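Local coordinates for acyl-CoA thioesterase (Alicyclobacillus acidocaldarius subsp. acidocaldarius, PDB 3RQB), which is of uncharacterised cellular role but probably hydrolyses acyl-CoA thioesters with a pair of hotdog domains, at residues Ala76-Ala82 against Thr95-Gln100. Sequence-based numbering, arbitrary orientation.
Sequences APFVIEA and TLTMMQ
Gln100 NE2 is gripped by several backbone carbonyls: it donates to Pro77 O at 3.2 Å and, weakly, to Ala76 O, while its strongest partner is Lys74 O, just before the first strand. Pro77 O lies close to the plane of the Gln100 amide, yet the nitrogen sits 67° out of the Pro77 carbonyl plane, so that bond is not made along a lone pair. With CG anti to its own carbonyl carbon (chi1 -88°) and the chain extended beyond, the side chain passes Pro77 O and brings its amide to the start of the neighbouring strand. Shortening Gln100 to an alanine removes the amide, and the carbonyls of Lys74, Ala76 and Pro77 would probably lose their shared donor.

Further along, Val79 and Met99 form an antiparallel hydrogen-bonded pair, with Val79 N to Met99 O at 2.7 Å and Met99 N to Val79 O at 2.6 Å. Their side chains meet on the same face, Val79 CG1 against Met99 CE. The other face carries Phe78, Ile80 and Met98. Selenium SE of Met98, a selenomethionine, lies 4.3 Å from the Phe78 ring centroid and 24° off the ring normal, a Met-aromatic contact over the face; beyond it, Met98 CE reaches Ile80 CD1 at 3.9 Å. Helix 41-53 packs on this face, through Thr47 against Phe78 and Ile80 and Met48 against Met98. The register shows antiparallel pairing, and because strands 77-87 and 91-100 follow directly on each other they form a beta hairpin, here part of the antiparallel sheet that wraps the central helix of a hotdog domain.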
ATOM      1  N   ALA B  76       9.139 -20.375 -15.366  1.00 52.24           N
ATOM      2  CA  ALA B  76       9.930 -21.442 -14.819  1.00 56.74           C
ATOM      3  C   ALA B  76       9.207 -21.933 -13.600  1.00 53.16           C
ATOM      4  O   ALA B  76       8.366 -21.223 -13.054  1.00 48.39           O
ATOM      5  CB  ALA B  76      11.332 -20.953 -14.459  1.00 63.87           C
ATOM      6  N   PRO B  77       9.516 -23.148 -13.171  1.00 54.59           N
ATOM      7  CA  PRO B  77       9.196 -23.404 -11.771  1.00 53.34           C
ATOM      8  C   PRO B  77       9.858 -22.341 -10.892  1.00 52.59           C
ATOM      9  O   PRO B  77      10.890 -21.749 -11.253  1.00 47.94           O
ATOM     10  CB  PRO B  77       9.842 -24.762 -11.507  1.00 58.03           C
ATOM     11  CG  PRO B  77       9.974 -25.397 -12.851  1.00 60.15           C
ATOM     12  CD  PRO B  77      10.206 -24.275 -13.815  1.00 59.15           C
ATOM     13  N   PHE B  78       9.224 -22.099  -9.751  1.00 54.23           N
ATOM     14  CA  PHE B  78       9.702 -21.192  -8.723  1.00 49.91           C
ATOM     15  C   PHE B  78       9.408 -21.834  -7.390  1.00 53.27           C
ATOM     16  O   PHE B  78       8.732 -22.866  -7.317  1.00 49.24           O
ATOM     17  CB  PHE B  78       8.973 -19.866  -8.772  1.00 40.54           C
ATOM     18  CG  PHE B  78       7.505 -20.003  -8.611  1.00 42.27           C
ATOM     19  CD1 PHE B  78       6.939 -20.047  -7.360  1.00 43.50           C
ATOM     20  CD2 PHE B  78       6.686 -20.117  -9.720  1.00 45.65           C
ATOM     21  CE1 PHE B  78       5.579 -20.180  -7.221  1.00 44.74           C
ATOM     22  CE2 PHE B  78       5.320 -20.259  -9.585  1.00 42.87           C
ATOM     23  CZ  PHE B  78       4.768 -20.285  -8.340  1.00 42.40           C
ATOM     24  N   VAL B  79       9.946 -21.229  -6.340  1.00 55.89           N
ATOM     25  CA  VAL B  79       9.740 -21.705  -4.988  1.00 50.33           C
ATOM     26  C   VAL B  79       9.319 -20.547  -4.090  1.00 54.20           C
ATOM     27  O   VAL B  79       9.854 -19.445  -4.201  1.00 61.75           O
ATOM     28  CB  VAL B  79      11.026 -22.345  -4.464  1.00 45.50           C
ATOM     29  CG1 VAL B  79      11.447 -21.722  -3.143  1.00 49.98           C
ATOM     30  CG2 VAL B  79      10.838 -23.833  -4.330  1.00 49.55           C
ATOM     31  N   ILE B  80       8.357 -20.787  -3.203  1.00 44.36           N
ATOM     32  CA  ILE B  80       7.931 -19.750  -2.277  1.00 34.70           C
ATOM     33  C   ILE B  80       8.101 -20.190  -0.850  1.00 46.73           C
ATOM     34  O   ILE B  80       7.661 -21.263  -0.470  1.00 53.22           O
ATOM     35  CB  ILE B  80       6.462 -19.386  -2.458  1.00 32.01           C
ATOM     36  CG1 ILE B  80       6.180 -19.052  -3.924  1.00 43.27           C
ATOM     37  CG2 ILE B  80       6.098 -18.205  -1.548  1.00 21.07           C
ATOM     38  CD1 ILE B  80       4.724 -18.728  -4.223  1.00 44.27           C
ATOM     39  N   GLU B  81       8.711 -19.342  -0.042  1.00 57.58           N
ATOM     40  CA  GLU B  81       8.861 -19.644   1.367  1.00 64.03           C
ATOM     41  C   GLU B  81       7.984 -18.703   2.176  1.00 60.70           C
ATOM     42  O   GLU B  81       8.292 -17.519   2.308  1.00 68.64           O
ATOM     43  CB  GLU B  81      10.314 -19.434   1.742  1.00 81.58           C
ATOM     44  CG  GLU B  81      10.671 -19.819   3.140  1.00 98.81           C
ATOM     45  CD  GLU B  81      12.154 -19.691   3.372  1.00112.37           C
ATOM     46  OE1 GLU B  81      12.908 -20.569   2.889  1.00115.24           O
ATOM     47  OE2 GLU B  81      12.562 -18.698   4.016  1.00117.15           O
ATOM     48  N   ALA B  82       6.904 -19.230   2.746  1.00 53.67           N
ATOM     49  CA  ALA B  82       5.944 -18.381   3.461  1.00 45.56           C
ATOM     50  C   ALA B  82       5.957 -18.575   4.993  1.00 50.33           C
ATOM     51  O   ALA B  82       5.523 -19.614   5.488  1.00 49.95           O
ATOM     52  CB  ALA B  82       4.537 -18.593   2.900  1.00 31.24           C
ATOM     53  N   THR B  95       5.283 -13.438   6.053  1.00 41.14           N
ATOM     54  CA  THR B  95       6.374 -12.909   5.229  1.00 47.73           C
ATOM     55  C   THR B  95       6.700 -13.914   4.129  1.00 49.47           C
ATOM     56  O   THR B  95       6.992 -15.074   4.407  1.00 51.73           O
ATOM     57  CB  THR B  95       7.645 -12.634   6.065  1.00 49.50           C
ATOM     58  OG1 THR B  95       7.505 -11.389   6.765  1.00 52.94           O
ATOM     59  CG2 THR B  95       8.876 -12.574   5.164  1.00 52.94           C
ATOM     60  N   LEU B  96       6.644 -13.487   2.875  1.00 47.41           N
ATOM     61  CA  LEU B  96       6.837 -14.441   1.791  1.00 50.79           C
ATOM     62  C   LEU B  96       7.892 -14.036   0.784  1.00 53.12           C
ATOM     63  O   LEU B  96       8.156 -12.849   0.546  1.00 45.97           O
ATOM     64  CB  LEU B  96       5.527 -14.727   1.064  1.00 60.22           C
ATOM     65  CG  LEU B  96       4.301 -14.925   1.945  1.00 64.83           C
ATOM     66  CD1 LEU B  96       3.634 -13.583   2.204  1.00 66.47           C
ATOM     67  CD2 LEU B  96       3.337 -15.874   1.282  1.00 65.55           C
ATOM     68  N   THR B  97       8.492 -15.064   0.198  1.00 59.92           N
ATOM     69  CA  THR B  97       9.591 -14.913  -0.731  1.00 53.94           C
ATOM     70  C   THR B  97       9.484 -15.949  -1.841  1.00 48.79           C
ATOM     71  O   THR B  97       9.299 -17.138  -1.571  1.00 49.29           O
ATOM     72  CB  THR B  97      10.919 -15.095   0.012  1.00 57.54           C
ATOM     73  OG1 THR B  97      10.915 -14.281   1.197  1.00 61.86           O
ATOM     74  CG2 THR B  97      12.087 -14.712  -0.878  1.00 61.11           C
HETATM   75  N   MSE B  98       9.616 -15.500  -3.085  1.00 50.18           N
HETATM   76  CA  MSE B  98       9.577 -16.396  -4.237  1.00 46.11           C
HETATM   77  C   MSE B  98      10.930 -16.434  -4.938  1.00 48.28           C
HETATM   78  O   MSE B  98      11.444 -15.400  -5.356  1.00 53.31           O
HETATM   79  CB  MSE B  98       8.489 -15.970  -5.228  1.00 42.30           C
HETATM   80  CG  MSE B  98       8.507 -16.770  -6.530  1.00 49.26           C
HETATM   81 SE   MSE B  98       7.346 -16.032  -7.912  0.56 50.94          SE
HETATM   82  CE  MSE B  98       5.624 -16.063  -6.937  1.00 33.66           C
HETATM   83  N   MSE B  99      11.496 -17.630  -5.070  1.00 51.50           N
HETATM   84  CA  MSE B  99      12.798 -17.801  -5.710  1.00 50.22           C
HETATM   85  C   MSE B  99      12.748 -18.693  -6.937  1.00 53.24           C
HETATM   86  O   MSE B  99      12.018 -19.676  -6.967  1.00 54.96           O
HETATM   87  CB  MSE B  99      13.802 -18.378  -4.712  1.00 47.22           C
HETATM   88  CG  MSE B  99      14.284 -17.368  -3.694  1.00 46.90           C
HETATM   89 SE   MSE B  99      14.794 -18.186  -2.007  0.44 60.58          SE
HETATM   90  CE  MSE B  99      13.050 -18.930  -1.477  1.00 41.33           C
ATOM     91  N   GLN B 100      13.530 -18.327  -7.947  1.00 60.09           N
ATOM     92  CA  GLN B 100      13.806 -19.185  -9.099  1.00 61.01           C
ATOM     93  C   GLN B 100      15.307 -19.231  -9.305  1.00 71.66           C
ATOM     94  O   GLN B 100      15.962 -18.184  -9.312  1.00 73.20           O
ATOM     95  CB  GLN B 100      13.182 -18.612 -10.359  1.00 47.53           C
ATOM     96  CG  GLN B 100      11.779 -19.040 -10.603  1.00 48.72           C
ATOM     97  CD  GLN B 100      11.152 -18.237 -11.707  1.00 54.27           C
ATOM     98  OE1 GLN B 100      11.524 -17.082 -11.930  1.00 48.98           O
ATOM     99  NE2 GLN B 100      10.203 -18.842 -12.419  1.00 57.21           N
TER